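Long-range contact in possible TctC subunit of the Tripartite Tricarboxylate Transport(TTT) Family (PDB 6HKE), which binds malate in the periplasm and probably hands it to a tripartite tricarboxylate transporter for uptake into the cell: residues D99-V113 against V235-E249. The protein carries 2 engineered substitutions. Numbering follows the deposited sequence.
Sequences DKDFTPVALLTEMPV and VGAWTGLFAPRGTPE
Leu241 O takes two backbone N-H groups at once, from Val105 and Ala106, which marks a classic beta bulge between antiparallel strands 102-118 and 236-244. A second classic bulge follows where Leu108 and Thr109 both face Thr239, with Leu108 N 2.9 Å from Thr239 O. The pair belongs to the mixed sheet of this type II periplasmic binding protein; Thr239 also touches the malate-binding His80, and Met111 lies near Gln192. Leu108, in the second bulge, points its CB toward the opposite strand, 3.5 Å from Thr239 O, and CG, beside its own backbone N (chi1 -61°), approaches Leu241 N. There it forks, CD1 meeting Thr239 CG2 and CD2 meeting Leu241 CB, both at 4.0 Å. An alanine here would lose both methyl branches and would probably leave Thr239 CG2 and Leu241 CB facing a gap beside the bulge. At the first bulge, the Val105 and Leu241 side chains lie side by side, pointing the same way, with CG1 of Val105 3.9 Å from CD2 of Leu241. Phe242, on the same face as Pro104, brings CD2 to 3.9 Å from Phe102 CB, the two side chains crossing near a right angle, while His84 stacks on the Phe242 ring. Following Pro244, Arg245 bends at chi2 (56°), laying one guanidinium face over Lys100 O. Its NH1 bonds Phe102 O at 2.6 Å, with the oxygen near the guanidinium plane; one water accepts from Arg245 N and donates to Asp101 O.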
loop_
_atom_site.group_PDB
_atom_site.type_symbol
_atom_site.label_atom_id
_atom_site.label_comp_id
_atom_site.label_asym_id
_atom_site.label_seq_id
_atom_site.Cartn_x
_atom_site.Cartn_y
_atom_site.Cartn_z
ATOM N N ASP A 99 4.939 -15.243 -2.720
ATOM C CA ASP A 99 4.240 -16.162 -3.666
ATOM C C ASP A 99 3.924 -17.490 -2.977
ATOM O O ASP A 99 2.807 -17.964 -3.158
ATOM C CB ASP A 99 4.972 -16.393 -4.996
ATOM C CG ASP A 99 6.484 -16.556 -4.946
ATOM O OD1 ASP A 99 7.082 -16.312 -3.879
ATOM O OD2 ASP A 99 7.052 -16.886 -6.008
ATOM N N LYS A 100 4.843 -18.053 -2.198
ATOM C CA LYS A 100 4.796 -19.487 -1.828
ATOM C C LYS A 100 4.440 -19.709 -0.357
ATOM O O LYS A 100 4.073 -20.844 -0.017
ATOM C CB LYS A 100 6.138 -20.125 -2.175
ATOM C CG LYS A 100 6.375 -20.286 -3.670
ATOM C CD LYS A 100 7.771 -20.776 -3.999
ATOM C CE LYS A 100 7.889 -21.298 -5.412
ATOM N NZ LYS A 100 7.925 -20.188 -6.391
ATOM N N ASP A 101 4.503 -18.693 0.502
ATOM C CA ASP A 101 4.201 -18.876 1.949
ATOM C C ASP A 101 2.776 -18.384 2.251
ATOM O O ASP A 101 2.427 -18.300 3.443
ATOM C CB ASP A 101 5.313 -18.251 2.790
ATOM C CG ASP A 101 6.578 -19.086 2.760
ATOM O OD1 ASP A 101 6.451 -20.324 2.843
ATOM O OD2 ASP A 101 7.671 -18.508 2.642
ATOM N N PHE A 102 1.976 -18.123 1.211
ATOM C CA PHE A 102 0.602 -17.569 1.311
ATOM C C PHE A 102 -0.294 -18.169 0.237
ATOM O O PHE A 102 0.168 -18.459 -0.893
ATOM C CB PHE A 102 0.585 -16.043 1.196
ATOM C CG PHE A 102 1.396 -15.394 2.281
ATOM C CD1 PHE A 102 0.876 -15.232 3.551
ATOM C CD2 PHE A 102 2.720 -15.063 2.062
ATOM C CE1 PHE A 102 1.649 -14.690 4.570
ATOM C CE2 PHE A 102 3.486 -14.515 3.078
ATOM C CZ PHE A 102 2.945 -14.311 4.327
ATOM N N THR A 103 -1.552 -18.353 0.620
ATOM C CA THR A 103 -2.667 -18.615 -0.305
ATOM C C THR A 103 -3.350 -17.276 -0.537
ATOM O O THR A 103 -4.008 -16.752 0.370
ATOM C CB THR A 103 -3.575 -19.729 0.218
ATOM O OG1 THR A 103 -2.719 -20.864 0.318
ATOM C CG2 THR A 103 -4.743 -20.013 -0.699
ATOM N N PRO A 104 -3.169 -16.692 -1.742
ATOM C CA PRO A 104 -3.875 -15.480 -2.135
ATOM C C PRO A 104 -5.384 -15.727 -2.040
ATOM O O PRO A 104 -5.825 -16.750 -2.475
ATOM C CB PRO A 104 -3.454 -15.258 -3.596
ATOM C CG PRO A 104 -2.996 -16.624 -4.036
ATOM C CD PRO A 104 -2.330 -17.211 -2.822
ATOM N N VAL A 105 -6.132 -14.786 -1.484
ATOM C CA VAL A 105 -7.612 -14.882 -1.374
ATOM C C VAL A 105 -8.226 -13.965 -2.431
ATOM O O VAL A 105 -9.017 -14.477 -3.261
ATOM C CB VAL A 105 -8.075 -14.551 0.055
ATOM C CG1 VAL A 105 -9.584 -14.444 0.183
ATOM C CG2 VAL A 105 -7.537 -15.578 1.018
ATOM N N ALA A 106 -7.866 -12.672 -2.404
ATOM C CA ALA A 106 -8.583 -11.606 -3.133
ATOM C C ALA A 106 -7.755 -10.318 -3.241
ATOM O O ALA A 106 -7.261 -9.835 -2.200
ATOM C CB ALA A 106 -9.884 -11.339 -2.427
ATOM N N LEU A 107 -7.662 -9.755 -4.453
ATOM C CA LEU A 107 -7.348 -8.316 -4.653
ATOM C C LEU A 107 -8.454 -7.490 -3.985
ATOM O O LEU A 107 -9.627 -7.766 -4.251
ATOM C CB LEU A 107 -7.283 -7.991 -6.140
ATOM C CG LEU A 107 -6.931 -6.546 -6.475
ATOM C CD1 LEU A 107 -5.562 -6.156 -5.925
ATOM C CD2 LEU A 107 -6.978 -6.356 -7.976
ATOM N N LEU A 108 -8.081 -6.553 -3.112
ATOM C CA LEU A 108 -9.025 -5.665 -2.387
ATOM C C LEU A 108 -9.190 -4.346 -3.132
ATOM O O LEU A 108 -10.335 -3.859 -3.239
ATOM C CB LEU A 108 -8.456 -5.392 -1.000
ATOM C CG LEU A 108 -8.274 -6.630 -0.141
ATOM C CD1 LEU A 108 -7.847 -6.234 1.269
ATOM C CD2 LEU A 108 -9.566 -7.434 -0.125
ATOM N N THR A 109 -8.071 -3.777 -3.581
ATOM C CA THR A 109 -8.016 -2.483 -4.283
ATOM C C THR A 109 -6.656 -2.307 -4.950
ATOM O O THR A 109 -5.723 -3.117 -4.715
ATOM C CB THR A 109 -8.314 -1.320 -3.327
ATOM O OG1 THR A 109 -8.556 -0.164 -4.137
ATOM C CG2 THR A 109 -7.203 -1.038 -2.334
ATOM N N GLU A 110 -6.590 -1.282 -5.787
ATOM C CA GLU A 110 -5.374 -0.811 -6.480
ATOM C C GLU A 110 -5.516 0.700 -6.519
ATOM O O GLU A 110 -6.649 1.181 -6.687
ATOM C CB GLU A 110 -5.261 -1.425 -7.879
ATOM C CG GLU A 110 -3.923 -1.172 -8.557
ATOM C CD GLU A 110 -3.516 -2.244 -9.560
ATOM O OE1 GLU A 110 -4.430 -2.978 -10.050
ATOM O OE2 GLU A 110 -2.282 -2.360 -9.834
ATOM N N MET A 111 -4.423 1.407 -6.288
ATOM C CA MET A 111 -4.436 2.880 -6.281
ATOM C C MET A 111 -3.045 3.399 -6.626
ATOM O O MET A 111 -2.029 2.759 -6.337
ATOM C CB MET A 111 -4.861 3.361 -4.894
ATOM C CG MET A 111 -3.827 3.093 -3.820
ATOM S SD MET A 111 -4.470 3.560 -2.203
ATOM C CE MET A 111 -5.454 2.128 -1.771
ATOM N N PRO A 112 -2.963 4.598 -7.237
ATOM C CA PRO A 112 -1.675 5.244 -7.438
ATOM C C PRO A 112 -1.060 5.779 -6.136
ATOM O O PRO A 112 -1.730 5.945 -5.115
ATOM C CB PRO A 112 -1.990 6.360 -8.428
ATOM C CG PRO A 112 -3.440 6.691 -8.145
ATOM C CD PRO A 112 -4.086 5.368 -7.791
ATOM N N VAL A 113 0.239 5.987 -6.231
ATOM C CA VAL A 113 1.123 6.611 -5.223
ATOM C C VAL A 113 1.421 8.040 -5.690
ATOM O O VAL A 113 1.616 8.251 -6.926
ATOM C CB VAL A 113 2.412 5.785 -5.103
ATOM C CG1 VAL A 113 3.537 6.555 -4.431
ATOM C CG2 VAL A 113 2.145 4.471 -4.397
ATOM N N VAL A 235 4.048 3.661 -9.940
ATOM C CA VAL A 235 3.806 2.696 -8.845
ATOM C C VAL A 235 2.288 2.540 -8.735
ATOM O O VAL A 235 1.589 3.528 -8.395
ATOM C CB VAL A 235 4.481 3.158 -7.539
ATOM C CG1 VAL A 235 4.249 2.170 -6.415
ATOM C CG2 VAL A 235 5.973 3.396 -7.721
ATOM N N GLY A 236 1.791 1.369 -9.122
ATOM C CA GLY A 236 0.401 0.949 -8.891
ATOM C C GLY A 236 0.378 0.099 -7.646
ATOM O O GLY A 236 0.934 -1.030 -7.702
ATOM N N ALA A 237 -0.126 0.655 -6.543
ATOM C CA ALA A 237 -0.131 -0.005 -5.227
ATOM C C ALA A 237 -1.384 -0.863 -5.122
ATOM O O ALA A 237 -2.456 -0.330 -4.845
ATOM C CB ALA A 237 -0.065 1.019 -4.121
ATOM N N TRP A 238 -1.243 -2.160 -5.323
ATOM C CA TRP A 238 -2.330 -3.136 -5.082
ATOM C C TRP A 238 -2.282 -3.510 -3.606
ATOM O O TRP A 238 -1.178 -3.509 -2.996
ATOM C CB TRP A 238 -2.212 -4.354 -6.001
ATOM C CG TRP A 238 -0.847 -4.964 -6.047
ATOM C CD1 TRP A 238 0.147 -4.696 -6.942
ATOM C CD2 TRP A 238 -0.339 -5.980 -5.166
ATOM N NE1 TRP A 238 1.246 -5.468 -6.669
ATOM C CE2 TRP A 238 0.975 -6.267 -5.586
ATOM C CE3 TRP A 238 -0.861 -6.661 -4.063
ATOM C CZ2 TRP A 238 1.783 -7.186 -4.920
ATOM C CZ3 TRP A 238 -0.082 -7.603 -3.434
ATOM C CH2 TRP A 238 1.227 -7.857 -3.856
ATOM N N THR A 239 -3.450 -3.761 -3.040
ATOM C CA THR A 239 -3.597 -4.312 -1.677
ATOM C C THR A 239 -4.358 -5.629 -1.813
ATOM O O THR A 239 -5.316 -5.667 -2.593
ATOM C CB THR A 239 -4.219 -3.246 -0.776
ATOM O OG1 THR A 239 -3.183 -2.276 -0.590
ATOM C CG2 THR A 239 -4.728 -3.787 0.544
ATOM N N GLY A 240 -3.941 -6.651 -1.066
ATOM C CA GLY A 240 -4.497 -8.004 -1.174
ATOM C C GLY A 240 -4.803 -8.628 0.172
ATOM O O GLY A 240 -4.127 -8.283 1.186
ATOM N N LEU A 241 -5.764 -9.556 0.154
ATOM C CA LEU A 241 -6.090 -10.470 1.277
ATOM C C LEU A 241 -5.455 -11.830 0.968
ATOM O O LEU A 241 -5.714 -12.358 -0.117
ATOM C CB LEU A 241 -7.611 -10.553 1.422
ATOM C CG LEU A 241 -8.114 -11.320 2.639
ATOM C CD1 LEU A 241 -7.644 -10.677 3.944
ATOM C CD2 LEU A 241 -9.629 -11.412 2.596
ATOM N N PHE A 242 -4.606 -12.325 1.873
ATOM C CA PHE A 242 -3.923 -13.644 1.809
ATOM C C PHE A 242 -4.205 -14.462 3.076
ATOM O O PHE A 242 -4.496 -13.874 4.132
ATOM C CB PHE A 242 -2.406 -13.463 1.725
ATOM C CG PHE A 242 -1.914 -12.558 0.624
ATOM C CD1 PHE A 242 -2.088 -11.185 0.703
ATOM C CD2 PHE A 242 -1.242 -13.077 -0.467
ATOM C CE1 PHE A 242 -1.610 -10.353 -0.300
ATOM C CE2 PHE A 242 -0.749 -12.240 -1.453
ATOM C CZ PHE A 242 -0.937 -10.883 -1.372
ATOM N N ALA A 243 -4.083 -15.786 2.945
ATOM C CA ALA A 243 -4.250 -16.793 4.012
ATOM C C ALA A 243 -2.933 -17.538 4.157
ATOM O O ALA A 243 -2.081 -17.468 3.264
ATOM C CB ALA A 243 -5.382 -17.737 3.684
ATOM N N PRO A 244 -2.715 -18.254 5.283
ATOM C CA PRO A 244 -1.524 -19.084 5.434
ATOM C C PRO A 244 -1.529 -20.104 4.298
ATOM O O PRO A 244 -2.606 -20.426 3.814
ATOM C CB PRO A 244 -1.666 -19.687 6.839
ATOM C CG PRO A 244 -2.560 -18.702 7.561
ATOM C CD PRO A 244 -3.545 -18.255 6.501
ATOM N N ARG A 245 -0.343 -20.533 3.860
ATOM C CA ARG A 245 -0.226 -21.504 2.748
ATOM C C ARG A 245 -0.929 -22.781 3.206
ATOM O O ARG A 245 -0.864 -23.082 4.393
ATOM C CB ARG A 245 1.236 -21.714 2.362
ATOM C CG ARG A 245 1.418 -22.385 1.010
ATOM C CD ARG A 245 0.732 -21.654 -0.129
ATOM N NE ARG A 245 1.123 -22.202 -1.422
ATOM C CZ ARG A 245 1.021 -21.568 -2.586
ATOM N NH1 ARG A 245 0.516 -20.345 -2.648
ATOM N NH2 ARG A 245 1.427 -22.163 -3.698
ATOM N N GLY A 246 -1.686 -23.421 2.326
ATOM C CA GLY A 246 -2.422 -24.660 2.658
ATOM C C GLY A 246 -3.829 -24.412 3.182
ATOM O O GLY A 246 -4.467 -25.398 3.563
ATOM N N THR A 247 -4.308 -23.164 3.212
ATOM C CA THR A 247 -5.712 -22.852 3.578
ATOM C C THR A 247 -6.575 -23.499 2.497
ATOM O O THR A 247 -6.351 -23.256 1.310
ATOM C CB THR A 247 -5.987 -21.351 3.749
ATOM O OG1 THR A 247 -5.160 -20.805 4.775
ATOM C CG2 THR A 247 -7.426 -21.067 4.128
ATOM N N PRO A 248 -7.504 -24.408 2.880
ATOM C CA PRO A 248 -8.303 -25.153 1.914
ATOM C C PRO A 248 -8.992 -24.231 0.904
ATOM O O PRO A 248 -9.474 -23.155 1.300
ATOM C CB PRO A 248 -9.310 -25.880 2.818
ATOM C CG PRO A 248 -8.538 -26.119 4.095
ATOM C CD PRO A 248 -7.783 -24.820 4.269
ATOM N N GLU A 249 -9.031 -24.671 -0.358
ATOM C CA GLU A 249 -9.604 -23.907 -1.499
ATOM C C GLU A 249 -11.068 -23.547 -1.240
ATOM O O GLU A 249 -11.471 -22.439 -1.558
ATOM C CB GLU A 249 -9.356 -24.640 -2.816
ATOM C CG GLU A 249 -7.869 -24.748 -3.188
ATOM C CD GLU A 249 -6.924 -23.575 -2.898
ATOM O OE1 GLU A 249 -6.855 -22.641 -3.727
ATOM O OE2 GLU A 249 -6.233 -23.601 -1.840
HETATM O O HOH W 1 2.020 -20.048 5.325
#